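Local atomic coordinates of selenium-binding protein (Sulfolobus tokodaii, PDB entry 2ECE), a protein that is of unknown function but may bind selenium, and folds into a beta propeller with seven four- or five-stranded antiparallel sheets. Residues V323-I328 against Q384-S389; M252-R257 against F268-V273; Y396-L401 against A442-V447; R257-P262 against L330-L335. One frame throughout, in Å; residues are numbered along the deposited sequence.

From the N terminus, interaction 2 comes first: a beta hairpin, it closes the short loop between strands 250-258 and 266-274. Interaction 4 starts from the same strand, shares Arg257 with it, and reaches forward to 330-335, so the two cross along the chain. Interaction 1 opens within that span, at 323-328, and crosses interaction 4 by running on to 384-389. Interaction 3 follows in series, bringing 396-401 against the closing strand of the chain at 442-447. Interactions 4, 1 and 3 thus step from one propeller blade to the next, whereas interaction 2 stays within a blade. None lies wholly inside another.

Interaction 1. Residues V323-I328 against Q384-S389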
loop_
_atom_site.group_PDB
_atom_site.type_symbol
_atom_site.label_atom_id
_atom_site.label_comp_id
_atom_site.label_asym_id
_atom_site.label_seq_id
_atom_site.Cartn_x
_atom_site.Cartn_y
_atom_site.Cartn_z
ATOM N N VAL A 323 -10.495 -5.010 6.231
ATOM C CA VAL A 323 -9.491 -3.967 6.406
ATOM C C VAL A 323 -8.333 -4.367 5.502
ATOM O O VAL A 323 -7.609 -5.318 5.802
ATOM C CB VAL A 323 -9.018 -3.892 7.872
ATOM C CG1 VAL A 323 -7.864 -2.899 8.005
ATOM C CG2 VAL A 323 -10.189 -3.457 8.767
ATOM N N THR A 324 -8.175 -3.646 4.392
ATOM C CA THR A 324 -7.132 -3.948 3.413
ATOM C C THR A 324 -5.878 -3.067 3.443
ATOM O O THR A 324 -4.831 -3.469 2.932
ATOM C CB THR A 324 -7.708 -3.902 1.990
ATOM O OG1 THR A 324 -8.361 -2.645 1.784
ATOM C CG2 THR A 324 -8.708 -5.034 1.779
ATOM N N ASP A 325 -5.976 -1.869 4.014
ATOM C CA ASP A 325 -4.817 -0.988 4.096
ATOM C C ASP A 325 -4.729 -0.260 5.437
ATOM O O ASP A 325 -5.744 -0.026 6.102
ATOM C CB ASP A 325 -4.835 0.047 2.959
ATOM C CG ASP A 325 -3.515 0.810 2.842
ATOM O OD1 ASP A 325 -2.460 0.153 2.881
ATOM O OD2 ASP A 325 -3.522 2.052 2.699
ATOM N N ILE A 326 -3.502 0.074 5.830
ATOM C CA ILE A 326 -3.243 0.815 7.063
ATOM C C ILE A 326 -2.108 1.790 6.774
ATOM O O ILE A 326 -1.295 1.561 5.869
ATOM C CB ILE A 326 -2.813 -0.102 8.243
ATOM C CG1 ILE A 326 -1.623 -0.973 7.832
ATOM C CG2 ILE A 326 -3.986 -0.941 8.705
ATOM C CD1 ILE A 326 -0.915 -1.645 9.002
ATOM N N ASP A 327 -2.054 2.874 7.538
ATOM C CA ASP A 327 -1.011 3.869 7.349
ATOM C C ASP A 327 -0.879 4.656 8.652
ATOM O O ASP A 327 -1.875 4.947 9.303
ATOM C CB ASP A 327 -1.387 4.789 6.187
ATOM C CG ASP A 327 -0.177 5.346 5.463
ATOM O OD1 ASP A 327 0.930 4.792 5.627
ATOM O OD2 ASP A 327 -0.335 6.331 4.713
ATOM N N ILE A 328 0.353 4.989 9.022
ATOM C CA ILE A 328 0.623 5.712 10.263
ATOM C C ILE A 328 1.121 7.130 10.000
ATOM O O ILE A 328 1.958 7.350 9.119
ATOM C CB ILE A 328 1.701 4.974 11.092
ATOM C CG1 ILE A 328 1.281 3.521 11.322
ATOM C CG2 ILE A 328 1.931 5.692 12.414
ATOM C CD1 ILE A 328 2.377 2.667 11.925
ATOM N N GLN A 384 -10.019 1.991 0.195
ATOM C CA GLN A 384 -9.031 0.927 0.103
ATOM C C GLN A 384 -7.659 1.506 0.476
ATOM O O GLN A 384 -7.287 1.542 1.650
ATOM C CB GLN A 384 -9.051 0.348 -1.308
ATOM C CG GLN A 384 -8.590 -1.088 -1.429
ATOM C CD GLN A 384 -7.122 -1.265 -1.080
ATOM O OE1 GLN A 384 -6.760 -1.398 0.089
ATOM N NE2 GLN A 384 -6.268 -1.254 -2.099
ATOM N N MET A 385 -6.926 1.993 -0.517
ATOM C CA MET A 385 -5.617 2.571 -0.245
ATOM C C MET A 385 -5.763 3.939 0.401
ATOM O O MET A 385 -6.682 4.695 0.088
ATOM C CB MET A 385 -4.780 2.711 -1.521
ATOM C CG MET A 385 -4.149 1.419 -2.003
ATOM S SD MET A 385 -3.368 0.453 -0.698
ATOM C CE MET A 385 -1.897 1.440 -0.341
ATOM N N LEU A 386 -4.844 4.239 1.313
ATOM C CA LEU A 386 -4.831 5.514 2.020
ATOM C C LEU A 386 -3.431 6.096 1.944
ATOM O O LEU A 386 -2.452 5.362 1.772
ATOM C CB LEU A 386 -5.152 5.315 3.509
ATOM C CG LEU A 386 -6.414 4.583 3.959
ATOM C CD1 LEU A 386 -6.348 4.311 5.459
ATOM C CD2 LEU A 386 -7.631 5.429 3.620
ATOM N N GLU A 387 -3.332 7.411 2.059
ATOM C CA GLU A 387 -2.022 8.043 2.105
ATOM C C GLU A 387 -2.160 9.320 2.915
ATOM O O GLU A 387 -3.156 10.031 2.796
ATOM C CB GLU A 387 -1.468 8.336 0.720
ATOM C CG GLU A 387 0.033 8.587 0.794
ATOM C CD GLU A 387 0.715 7.610 1.740
ATOM O OE1 GLU A 387 0.976 6.460 1.327
ATOM O OE2 GLU A 387 0.967 7.984 2.914
ATOM N N ILE A 388 -1.168 9.594 3.753
ATOM C CA ILE A 388 -1.212 10.756 4.631
ATOM C C ILE A 388 -0.126 11.774 4.329
ATOM O O ILE A 388 1.025 11.414 4.078
ATOM C CB ILE A 388 -1.030 10.330 6.100
ATOM C CG1 ILE A 388 -1.840 9.066 6.390
ATOM C CG2 ILE A 388 -1.456 11.464 7.024
ATOM C CD1 ILE A 388 -1.379 8.314 7.646
ATOM N N SER A 389 -0.491 13.052 4.370
ATOM C CA SER A 389 0.477 14.110 4.135
ATOM C C SER A 389 1.495 14.027 5.271
ATOM O O SER A 389 1.207 13.481 6.333
ATOM C CB SER A 389 -0.217 15.474 4.151
ATOM O OG SER A 389 -0.935 15.656 5.361
HETATM O O HOH W 1 -1.069 3.260 2.748
#
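Asp325 meets Met385 beside two short strands, 326-328 and 386-388, which run nearly parallel (6°) with axes 6.9 Å apart; side chains make most of the contact. Leu386 N donates to Asp325 OD2 over 2.9 Å, meeting the carboxylate on its anti side and somewhat out of its plane. A water gives one hydrogen to the same OD2 and the other to Leu386 O, so the N and O of Leu386 are both tied, directly or through water, to one carboxylate oxygen. The other oxygen, OD1, makes a salt bridge with Arg257, and the bent chain of Met385 crosses the group at about a right angle, with SD 3.6 Å from Asp325 CG. Were Asp325 an alanine, Leu386 N would probably be left without its acceptor and Arg257 without this partner.

Threonine suits its place because Thr324 OG1, set between backbone N and carbonyl carbon (chi1 54°), donates to Gln384 OE1 at 2.6 Å; Gln384 NE2 is held by Ser400 O, which fixes the amide's rotation. Asp327 OD2 comes to 2.8 Å from Glu387 OE2, a closeness of two acceptors likely to shift the ionisation of one of them. Glu387 is anchored by Ile388 N and Ser455, while Ile388 CD1 packs 3.8 Å from Asp327 CB.

The strands each open a blade, paired with 334-339 and 394-398 respectively, and strands 250-258 and 443-449 pack alongside.

Interaction 2. Residues M252-R257 against F268-V273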
loop_
_atom_site.group_PDB
_atom_site.type_symbol
_atom_site.label_atom_id
_atom_site.label_comp_id
_atom_site.label_asym_id
_atom_site.label_seq_id
_atom_site.Cartn_x
_atom_site.Cartn_y
_atom_site.Cartn_z
ATOM N N MET A 252 -4.604 -13.633 5.144
ATOM C CA MET A 252 -4.180 -12.452 4.422
ATOM C C MET A 252 -3.475 -11.466 5.364
ATOM O O MET A 252 -4.084 -10.520 5.872
ATOM C CB MET A 252 -5.383 -11.779 3.757
ATOM C CG MET A 252 -6.108 -12.660 2.733
ATOM S SD MET A 252 -7.361 -11.790 1.770
ATOM C CE MET A 252 -8.536 -13.129 1.392
ATOM N N ALA A 253 -2.157 -11.623 5.469
ATOM C CA ALA A 253 -1.323 -10.756 6.290
ATOM C C ALA A 253 -0.808 -9.762 5.240
ATOM O O ALA A 253 0.179 -10.068 4.556
ATOM C CB ALA A 253 -0.170 -11.564 6.903
ATOM N N LEU A 254 -1.423 -8.584 5.126
ATOM C CA LEU A 254 -1.051 -7.639 4.110
ATOM C C LEU A 254 0.032 -6.599 4.525
ATOM O O LEU A 254 1.237 -6.869 4.425
ATOM C CB LEU A 254 -2.389 -6.946 3.560
ATOM C CG LEU A 254 -3.317 -8.035 2.949
ATOM C CD1 LEU A 254 -4.330 -7.302 2.114
ATOM C CD2 LEU A 254 -2.582 -9.068 2.068
ATOM N N GLU A 255 -0.451 -5.336 4.593
ATOM C CA GLU A 255 0.360 -4.142 4.812
ATOM C C GLU A 255 1.157 -3.996 6.070
ATOM O O GLU A 255 0.608 -4.023 7.190
ATOM C CB GLU A 255 -0.510 -2.870 4.618
ATOM C CG GLU A 255 -1.239 -2.731 3.275
ATOM C CD GLU A 255 -0.313 -2.562 2.076
ATOM O OE1 GLU A 255 0.767 -1.962 2.230
ATOM O OE2 GLU A 255 -0.675 -3.014 0.966
ATOM N N LEU A 256 2.458 -3.788 5.883
ATOM C CA LEU A 256 3.404 -3.698 7.004
ATOM C C LEU A 256 3.796 -2.271 7.275
ATOM O O LEU A 256 4.291 -1.590 6.375
ATOM C CB LEU A 256 4.676 -4.522 6.715
ATOM C CG LEU A 256 4.563 -6.030 6.928
ATOM C CD1 LEU A 256 5.675 -6.758 6.195
ATOM C CD2 LEU A 256 4.608 -6.318 8.421
ATOM N N ARG A 257 3.592 -1.804 8.502
ATOM C CA ARG A 257 3.917 -0.420 8.805
ATOM C C ARG A 257 4.730 -0.228 10.080
ATOM O O ARG A 257 4.181 -0.160 11.178
ATOM C CB ARG A 257 2.631 0.411 8.902
ATOM C CG ARG A 257 1.795 0.454 7.620
ATOM C CD ARG A 257 2.460 1.275 6.502
ATOM N NE ARG A 257 1.574 1.412 5.341
ATOM C CZ ARG A 257 1.420 0.493 4.391
ATOM N NH1 ARG A 257 2.103 -0.642 4.435
ATOM N NH2 ARG A 257 0.554 0.699 3.409
ATOM N N PHE A 268 2.820 -2.106 12.773
ATOM C CA PHE A 268 1.540 -2.798 12.644
ATOM C C PHE A 268 1.384 -3.562 11.336
ATOM O O PHE A 268 2.183 -3.411 10.401
ATOM C CB PHE A 268 0.379 -1.801 12.743
ATOM C CG PHE A 268 0.345 -1.025 14.032
ATOM C CD1 PHE A 268 1.112 0.126 14.190
ATOM C CD2 PHE A 268 -0.462 -1.449 15.090
ATOM C CE1 PHE A 268 1.077 0.851 15.388
ATOM C CE2 PHE A 268 -0.508 -0.734 16.294
ATOM C CZ PHE A 268 0.266 0.418 16.442
ATOM N N ILE A 269 0.346 -4.394 11.300
ATOM C CA ILE A 269 -0.012 -5.166 10.116
ATOM C C ILE A 269 -1.478 -5.556 10.242
ATOM O O ILE A 269 -1.974 -5.821 11.345
ATOM C CB ILE A 269 0.834 -6.451 9.938
ATOM C CG1 ILE A 269 0.464 -7.117 8.605
ATOM C CG2 ILE A 269 0.582 -7.422 11.077
ATOM C CD1 ILE A 269 1.339 -8.309 8.230
ATOM N N ASN A 270 -2.171 -5.567 9.112
ATOM C CA ASN A 270 -3.576 -5.930 9.094
ATOM C C ASN A 270 -3.798 -7.357 8.598
ATOM O O ASN A 270 -3.147 -7.812 7.648
ATOM C CB ASN A 270 -4.359 -4.949 8.209
ATOM C CG ASN A 270 -3.851 -4.910 6.763
ATOM O OD1 ASN A 270 -2.658 -4.723 6.511
ATOM N ND2 ASN A 270 -4.761 -5.071 5.812
ATOM N N MET A 271 -4.690 -8.065 9.282
ATOM C CA MET A 271 -5.085 -9.414 8.902
ATOM C C MET A 271 -6.481 -9.143 8.377
ATOM O O MET A 271 -7.359 -8.728 9.133
ATOM C CB MET A 271 -5.149 -10.345 10.116
ATOM C CG MET A 271 -3.798 -10.822 10.614
ATOM S SD MET A 271 -2.700 -11.427 9.291
ATOM C CE MET A 271 -3.624 -12.811 8.652
ATOM N N VAL A 272 -6.682 -9.358 7.081
ATOM C CA VAL A 272 -7.965 -9.065 6.447
ATOM C C VAL A 272 -9.209 -9.816 6.917
ATOM O O VAL A 272 -10.244 -9.197 7.170
ATOM C CB VAL A 272 -7.871 -9.222 4.908
ATOM C CG1 VAL A 272 -9.210 -8.870 4.264
ATOM C CG2 VAL A 272 -6.772 -8.314 4.359
ATOM N N VAL A 273 -9.129 -11.133 7.041
ATOM C CA VAL A 273 -10.317 -11.876 7.425
ATOM C C VAL A 273 -10.080 -13.099 8.304
ATOM O O VAL A 273 -9.121 -13.851 8.115
ATOM C CB VAL A 273 -11.096 -12.297 6.158
ATOM C CG1 VAL A 273 -10.186 -13.081 5.235
ATOM C CG2 VAL A 273 -12.323 -13.118 6.531
#
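Leu254 and Val272 meet at an oblique angle, CD1 against CG2 at only 3.5 Å, tighter than usual van der Waals contact. Next to them Met252 lays its CB 3.7 Å from Val272 CB, and its extended chain carries CE on to Val273. On the face bearing Ala253, Ile269 and Met271, the small methyl of Ala253 suits a place between two larger side chains. Ile269, with CG1 anti to the backbone N (chi1 -175°), brings CD1 to 3.8 Å from Ala253 CB and equally near Leu256 CD2, the leucine lying beside it. Met271 curls back to bring SD 3.5 Å from Ala253 CB.

These strands are the two arms of a beta hairpin, the first pair in one blade of the propeller. Ala253 and Met271 form a non-hydrogen-bonded pair, Arg257 and Phe268 a hydrogen-bonded one, so the first strand carries one residue more than its partner between the pairs, as in a beta bulge. Asn270 sits at this irregularity: OD1 lies 3.0 Å from Glu255 N, and ND2 is bonded to Val323 O. Its amide runs alongside the Glu255 side chain, the planes 21° apart. Arg257, bent at chi2, folds back along its own strand into a salt bridge, NH1 and NH2 both gripping Glu255 OE1 end-on; NH2 also pairs with Asp325. NH1 donates to Leu256 O as well, whereas Glu255 OE2 is bonded to His75.

Interaction 3. Residues Y396-L401 against A442-V447; sequences YVTNSL and ARSHQV
Thr398 and His445 join two neighbouring blades of the propeller, one of them closed by strand 443-449. This late strand pairs with strand 27-33 near the N terminus, the Velcro-like closure familiar in propellers. The tightest part centres on Thr398. Its OG1, placed between backbone N and carbonyl carbon (chi1 58°), donates to His445 O at 2.6 Å, approaching 33° from the carbonyl plane. The methyl CG2 meanwhile touches Val447 CG2 at 3.7 Å, so a beta-branched residue with one polar and one apolar arm fits well here. Ser444 OG presses against Thr398 CB at 3.3 Å while being bonded to Trp417 O.

Beyond it the backbone takes part: Ser400 N donates a hydrogen bond to Ser444 O, and small Ser400 lets its CB lie close to Arg443 CB. The arginine then stretches away, extended from CG to NE, to a salt bridge with Asp406 and a hydrogen bond with Asn407.

Looser is the Tyr396 end, where CB stands 4.4 Å from Val447 CG1 and the ring leads off toward Glu25. At the other end a water takes part between the side chains, although the touching residues are buried. There the imidazole of His445 presents its edge to Leu401 O, with CE1 3.1 Å away, while ND1 turns to the water. That single water donates to Ser400 OG at 2.7 Å.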
loop_
_atom_site.group_PDB
_atom_site.type_symbol
_atom_site.label_atom_id
_atom_site.label_comp_id
_atom_site.label_asym_id
_atom_site.label_seq_id
_atom_site.Cartn_x
_atom_site.Cartn_y
_atom_site.Cartn_z
ATOM N N TYR A 396 -5.570 11.005 1.888
ATOM C CA TYR A 396 -6.123 10.788 0.561
ATOM C C TYR A 396 -6.621 9.348 0.505
ATOM O O TYR A 396 -5.986 8.444 1.045
ATOM C CB TYR A 396 -5.053 11.065 -0.487
ATOM C CG TYR A 396 -4.597 12.512 -0.477
ATOM C CD1 TYR A 396 -5.304 13.489 -1.177
ATOM C CD2 TYR A 396 -3.486 12.915 0.274
ATOM C CE1 TYR A 396 -4.918 14.830 -1.132
ATOM C CE2 TYR A 396 -3.094 14.259 0.325
ATOM C CZ TYR A 396 -3.813 15.207 -0.380
ATOM O OH TYR A 396 -3.417 16.527 -0.359
ATOM N N VAL A 397 -7.758 9.140 -0.150
ATOM C CA VAL A 397 -8.371 7.818 -0.214
ATOM C C VAL A 397 -8.811 7.402 -1.617
ATOM O O VAL A 397 -9.459 8.185 -2.317
ATOM C CB VAL A 397 -9.628 7.779 0.687
ATOM C CG1 VAL A 397 -10.115 6.349 0.847
ATOM C CG2 VAL A 397 -9.330 8.427 2.043
ATOM N N THR A 398 -8.449 6.187 -2.033
ATOM C CA THR A 398 -8.883 5.657 -3.333
ATOM C C THR A 398 -9.689 4.380 -3.039
ATOM O O THR A 398 -9.724 3.930 -1.892
ATOM C CB THR A 398 -7.711 5.376 -4.296
ATOM O OG1 THR A 398 -6.796 4.446 -3.700
ATOM C CG2 THR A 398 -7.004 6.687 -4.647
ATOM N N ASN A 399 -10.290 3.766 -4.054
ATOM C CA ASN A 399 -11.202 2.645 -3.782
ATOM C C ASN A 399 -11.068 1.271 -4.425
ATOM O O ASN A 399 -11.924 0.411 -4.195
ATOM C CB ASN A 399 -12.623 3.141 -4.043
ATOM C CG ASN A 399 -12.830 3.551 -5.491
ATOM O OD1 ASN A 399 -11.914 4.073 -6.137
ATOM N ND2 ASN A 399 -14.034 3.320 -6.010
ATOM N N SER A 400 -10.035 1.048 -5.227
ATOM C CA SER A 400 -9.871 -0.244 -5.872
ATOM C C SER A 400 -8.858 -1.130 -5.148
ATOM O O SER A 400 -7.841 -0.647 -4.662
ATOM C CB SER A 400 -9.443 -0.041 -7.323
ATOM O OG SER A 400 -9.150 -1.282 -7.930
ATOM N N LEU A 401 -9.141 -2.432 -5.094
ATOM C CA LEU A 401 -8.263 -3.391 -4.433
ATOM C C LEU A 401 -7.479 -4.211 -5.458
ATOM O O LEU A 401 -6.249 -4.241 -5.446
ATOM C CB LEU A 401 -9.081 -4.340 -3.540
ATOM C CG LEU A 401 -8.308 -5.458 -2.820
ATOM C CD1 LEU A 401 -7.307 -4.847 -1.848
ATOM C CD2 LEU A 401 -9.277 -6.375 -2.079
ATOM N N ALA A 442 -11.929 4.415 -15.129
ATOM C CA ALA A 442 -10.659 3.887 -14.633
ATOM C C ALA A 442 -10.762 3.734 -13.117
ATOM O O ALA A 442 -11.554 4.428 -12.482
ATOM C CB ALA A 442 -9.518 4.841 -14.987
ATOM N N ARG A 443 -9.970 2.827 -12.545
ATOM C CA ARG A 443 -9.980 2.594 -11.104
ATOM C C ARG A 443 -8.688 3.152 -10.509
ATOM O O ARG A 443 -7.657 3.176 -11.182
ATOM C CB ARG A 443 -10.106 1.093 -10.810
ATOM C CG ARG A 443 -11.394 0.488 -11.366
ATOM C CD ARG A 443 -11.502 -1.010 -11.121
ATOM N NE ARG A 443 -12.714 -1.549 -11.732
ATOM C CZ ARG A 443 -13.033 -2.839 -11.761
ATOM N NH1 ARG A 443 -12.232 -3.736 -11.208
ATOM N NH2 ARG A 443 -14.151 -3.233 -12.355
ATOM N N SER A 444 -8.739 3.590 -9.253
ATOM C CA SER A 444 -7.563 4.179 -8.611
ATOM C C SER A 444 -6.983 3.342 -7.475
ATOM O O SER A 444 -7.716 2.692 -6.730
ATOM C CB SER A 444 -7.910 5.582 -8.104
ATOM O OG SER A 444 -9.094 5.560 -7.315
ATOM N N HIS A 445 -5.656 3.354 -7.353
ATOM C CA HIS A 445 -5.004 2.591 -6.299
ATOM C C HIS A 445 -4.052 3.443 -5.447
ATOM O O HIS A 445 -4.465 4.442 -4.850
ATOM C CB HIS A 445 -4.258 1.383 -6.888
ATOM C CG HIS A 445 -4.140 0.232 -5.935
ATOM N ND1 HIS A 445 -5.075 -0.779 -5.874
ATOM C CD2 HIS A 445 -3.249 -0.020 -4.946
ATOM C CE1 HIS A 445 -4.769 -1.603 -4.888
ATOM N NE2 HIS A 445 -3.666 -1.165 -4.308
ATOM N N GLN A 446 -2.778 3.073 -5.393
ATOM C CA GLN A 446 -1.851 3.818 -4.538
ATOM C C GLN A 446 -1.607 5.269 -4.921
ATOM O O GLN A 446 -1.584 5.631 -6.095
ATOM C CB GLN A 446 -0.511 3.095 -4.425
ATOM C CG GLN A 446 0.380 3.684 -3.327
ATOM C CD GLN A 446 1.444 2.721 -2.869
ATOM O OE1 GLN A 446 2.208 2.187 -3.681
ATOM N NE2 GLN A 446 1.509 2.490 -1.564
ATOM N N VAL A 447 -1.423 6.094 -3.899
ATOM C CA VAL A 447 -1.173 7.515 -4.079
ATOM C C VAL A 447 0.198 7.876 -3.517
ATOM O O VAL A 447 0.553 7.447 -2.423
ATOM C CB VAL A 447 -2.255 8.353 -3.342
ATOM C CG1 VAL A 447 -1.908 9.834 -3.384
ATOM C CG2 VAL A 447 -3.612 8.119 -3.988
HETATM O O HOH W 2 -6.492 -1.520 -7.747
#

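Interaction 4. Residues R257-P262 against L330-L335; sequences RPLHDP and LDDKFL
Asp332 uses both oxygens of one carboxylate to hold two successive backbone N-H groups, those of His260 and Asp261, about 70 residues earlier in the chain. OD1 takes the N-H of His260 at 2.8 Å and OD2 that of Asp261 at 3.1 Å, each through its syn lone pair, so the group acts as a fork over the turn. The aspartate stands at a positive phi, a left-handed backbone shape that this residue tolerates better than most. CG lies anti to its own carbonyl carbon and beside the backbone N (chi1 -71°), which directs the carboxylate at the 257-262 turn. Leu259 flanks it, with CB and CD2 against the carboxylate. With an alanine in place of Asp332, the N-H groups of His260 and Asp261 would probably lose these acceptors, leaving the turn freer to shift.

The His260 ring and that carboxylate are turned nearly parallel, their planes 9° apart, with CD2 3.2 Å from Asp332 OD1. One face receives the methyl CD1 of Leu330 in a CH-pi contact, 4.1 Å from the ring centroid and 19° off its normal. Next to CD2 in the ring, NE2 is hydrogen-bonded to Ile328 O. Histidine suits the place by offering a flat surface to leucine and a polar nitrogen to this carbonyl. The turn in 330-335 is itself braced by Asp331, whose OD1 accepts from Lys333 N at 2.9 Å in an Asx turn.

Both turns link the first two strands of their blades, 250-258 to 266-274 and 326-328 to 334-339, so the contact is a loop-to-loop junction between adjacent blades of a beta propeller.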
loop_
_atom_site.group_PDB
_atom_site.type_symbol
_atom_site.label_atom_id
_atom_site.label_comp_id
_atom_site.label_asym_id
_atom_site.label_seq_id
_atom_site.Cartn_x
_atom_site.Cartn_y
_atom_site.Cartn_z
ATOM N N ARG A 257 3.592 -1.804 8.502
ATOM C CA ARG A 257 3.917 -0.420 8.805
ATOM C C ARG A 257 4.730 -0.228 10.080
ATOM O O ARG A 257 4.181 -0.160 11.178
ATOM C CB ARG A 257 2.631 0.411 8.902
ATOM C CG ARG A 257 1.795 0.454 7.620
ATOM C CD ARG A 257 2.460 1.275 6.502
ATOM N NE ARG A 257 1.574 1.412 5.341
ATOM C CZ ARG A 257 1.420 0.493 4.391
ATOM N NH1 ARG A 257 2.103 -0.642 4.435
ATOM N NH2 ARG A 257 0.554 0.699 3.409
ATOM N N PRO A 258 6.062 -0.175 9.947
ATOM C CA PRO A 258 6.941 0.023 11.106
ATOM C C PRO A 258 6.656 1.447 11.607
ATOM O O PRO A 258 6.204 2.289 10.824
ATOM C CB PRO A 258 8.345 -0.051 10.497
ATOM C CG PRO A 258 8.157 -0.898 9.258
ATOM C CD PRO A 258 6.842 -0.400 8.715
ATOM N N LEU A 259 6.889 1.730 12.888
ATOM C CA LEU A 259 6.688 3.103 13.334
ATOM C C LEU A 259 7.792 3.881 12.609
ATOM O O LEU A 259 8.834 3.313 12.258
ATOM C CB LEU A 259 6.844 3.242 14.854
ATOM C CG LEU A 259 5.702 2.692 15.718
ATOM C CD1 LEU A 259 5.814 3.275 17.128
ATOM C CD2 LEU A 259 4.360 3.060 15.120
ATOM N N HIS A 260 7.563 5.164 12.365
ATOM C CA HIS A 260 8.537 5.976 11.647
ATOM C C HIS A 260 9.825 6.259 12.425
ATOM O O HIS A 260 10.906 6.362 11.836
ATOM C CB HIS A 260 7.866 7.273 11.200
ATOM C CG HIS A 260 6.678 7.052 10.310
ATOM N ND1 HIS A 260 6.793 6.702 8.980
ATOM C CD2 HIS A 260 5.351 7.081 10.576
ATOM C CE1 HIS A 260 5.589 6.525 8.467
ATOM N NE2 HIS A 260 4.697 6.749 9.414
ATOM N N ASP A 261 9.700 6.376 13.744
ATOM C CA ASP A 261 10.840 6.631 14.630
ATOM C C ASP A 261 11.674 5.351 14.633
ATOM O O ASP A 261 11.244 4.336 15.175
ATOM C CB ASP A 261 10.327 6.910 16.043
ATOM C CG ASP A 261 11.433 7.300 17.016
ATOM O OD1 ASP A 261 12.618 6.984 16.776
ATOM O OD2 ASP A 261 11.098 7.921 18.045
ATOM N N PRO A 262 12.885 5.387 14.051
ATOM C CA PRO A 262 13.728 4.188 14.012
ATOM C C PRO A 262 14.210 3.636 15.351
ATOM O O PRO A 262 14.746 2.524 15.404
ATOM C CB PRO A 262 14.882 4.615 13.107
ATOM C CG PRO A 262 15.046 6.058 13.466
ATOM C CD PRO A 262 13.603 6.547 13.491
ATOM N N LEU A 330 3.282 10.522 10.450
ATOM C CA LEU A 330 4.706 10.670 10.760
ATOM C C LEU A 330 5.084 10.796 12.239
ATOM O O LEU A 330 6.167 10.377 12.633
ATOM C CB LEU A 330 5.293 11.859 9.995
ATOM C CG LEU A 330 5.822 11.600 8.582
ATOM C CD1 LEU A 330 7.017 10.670 8.653
ATOM C CD2 LEU A 330 4.726 10.991 7.717
ATOM N N ASP A 331 4.211 11.380 13.052
ATOM C CA ASP A 331 4.497 11.540 14.479
ATOM C C ASP A 331 4.198 10.251 15.234
ATOM O O ASP A 331 4.309 10.195 16.455
ATOM C CB ASP A 331 3.662 12.680 15.065
ATOM C CG ASP A 331 2.184 12.533 14.753
ATOM O OD1 ASP A 331 1.766 11.418 14.366
ATOM O OD2 ASP A 331 1.440 13.525 14.898
ATOM N N ASP A 332 3.817 9.214 14.497
ATOM C CA ASP A 332 3.501 7.922 15.093
ATOM C C ASP A 332 2.351 7.999 16.084
ATOM O O ASP A 332 2.189 7.113 16.924
ATOM C CB ASP A 332 4.733 7.333 15.797
ATOM C CG ASP A 332 5.797 6.859 14.821
ATOM O OD1 ASP A 332 5.432 6.424 13.707
ATOM O OD2 ASP A 332 6.997 6.901 15.170
ATOM N N LYS A 333 1.536 9.044 15.978
ATOM C CA LYS A 333 0.418 9.212 16.899
ATOM C C LYS A 333 -0.878 8.557 16.425
ATOM O O LYS A 333 -1.670 8.079 17.240
ATOM C CB LYS A 333 0.179 10.707 17.155
ATOM C CG LYS A 333 -0.825 11.010 18.253
ATOM C CD LYS A 333 -1.051 12.509 18.406
ATOM C CE LYS A 333 -1.968 12.801 19.586
ATOM N NZ LYS A 333 -2.267 14.262 19.723
ATOM N N PHE A 334 -1.095 8.512 15.112
ATOM C CA PHE A 334 -2.330 7.934 14.581
ATOM C C PHE A 334 -2.159 6.780 13.595
ATOM O O PHE A 334 -1.227 6.760 12.789
ATOM C CB PHE A 334 -3.175 9.035 13.936
ATOM C CG PHE A 334 -3.686 10.063 14.917
ATOM C CD1 PHE A 334 -4.671 9.727 15.840
ATOM C CD2 PHE A 334 -3.167 11.354 14.930
ATOM C CE1 PHE A 334 -5.136 10.665 16.768
ATOM C CE2 PHE A 334 -3.627 12.304 15.859
ATOM C CZ PHE A 334 -4.611 11.955 16.775
ATOM N N LEU A 335 -3.080 5.825 13.678
ATOM C CA LEU A 335 -3.095 4.649 12.818
ATOM C C LEU A 335 -4.407 4.772 12.038
ATOM O O LEU A 335 -5.475 4.892 12.638
ATOM C CB LEU A 335 -3.099 3.385 13.690
ATOM C CG LEU A 335 -2.531 2.032 13.231
ATOM C CD1 LEU A 335 -3.468 0.926 13.703
ATOM C CD2 LEU A 335 -2.361 1.985 11.725
#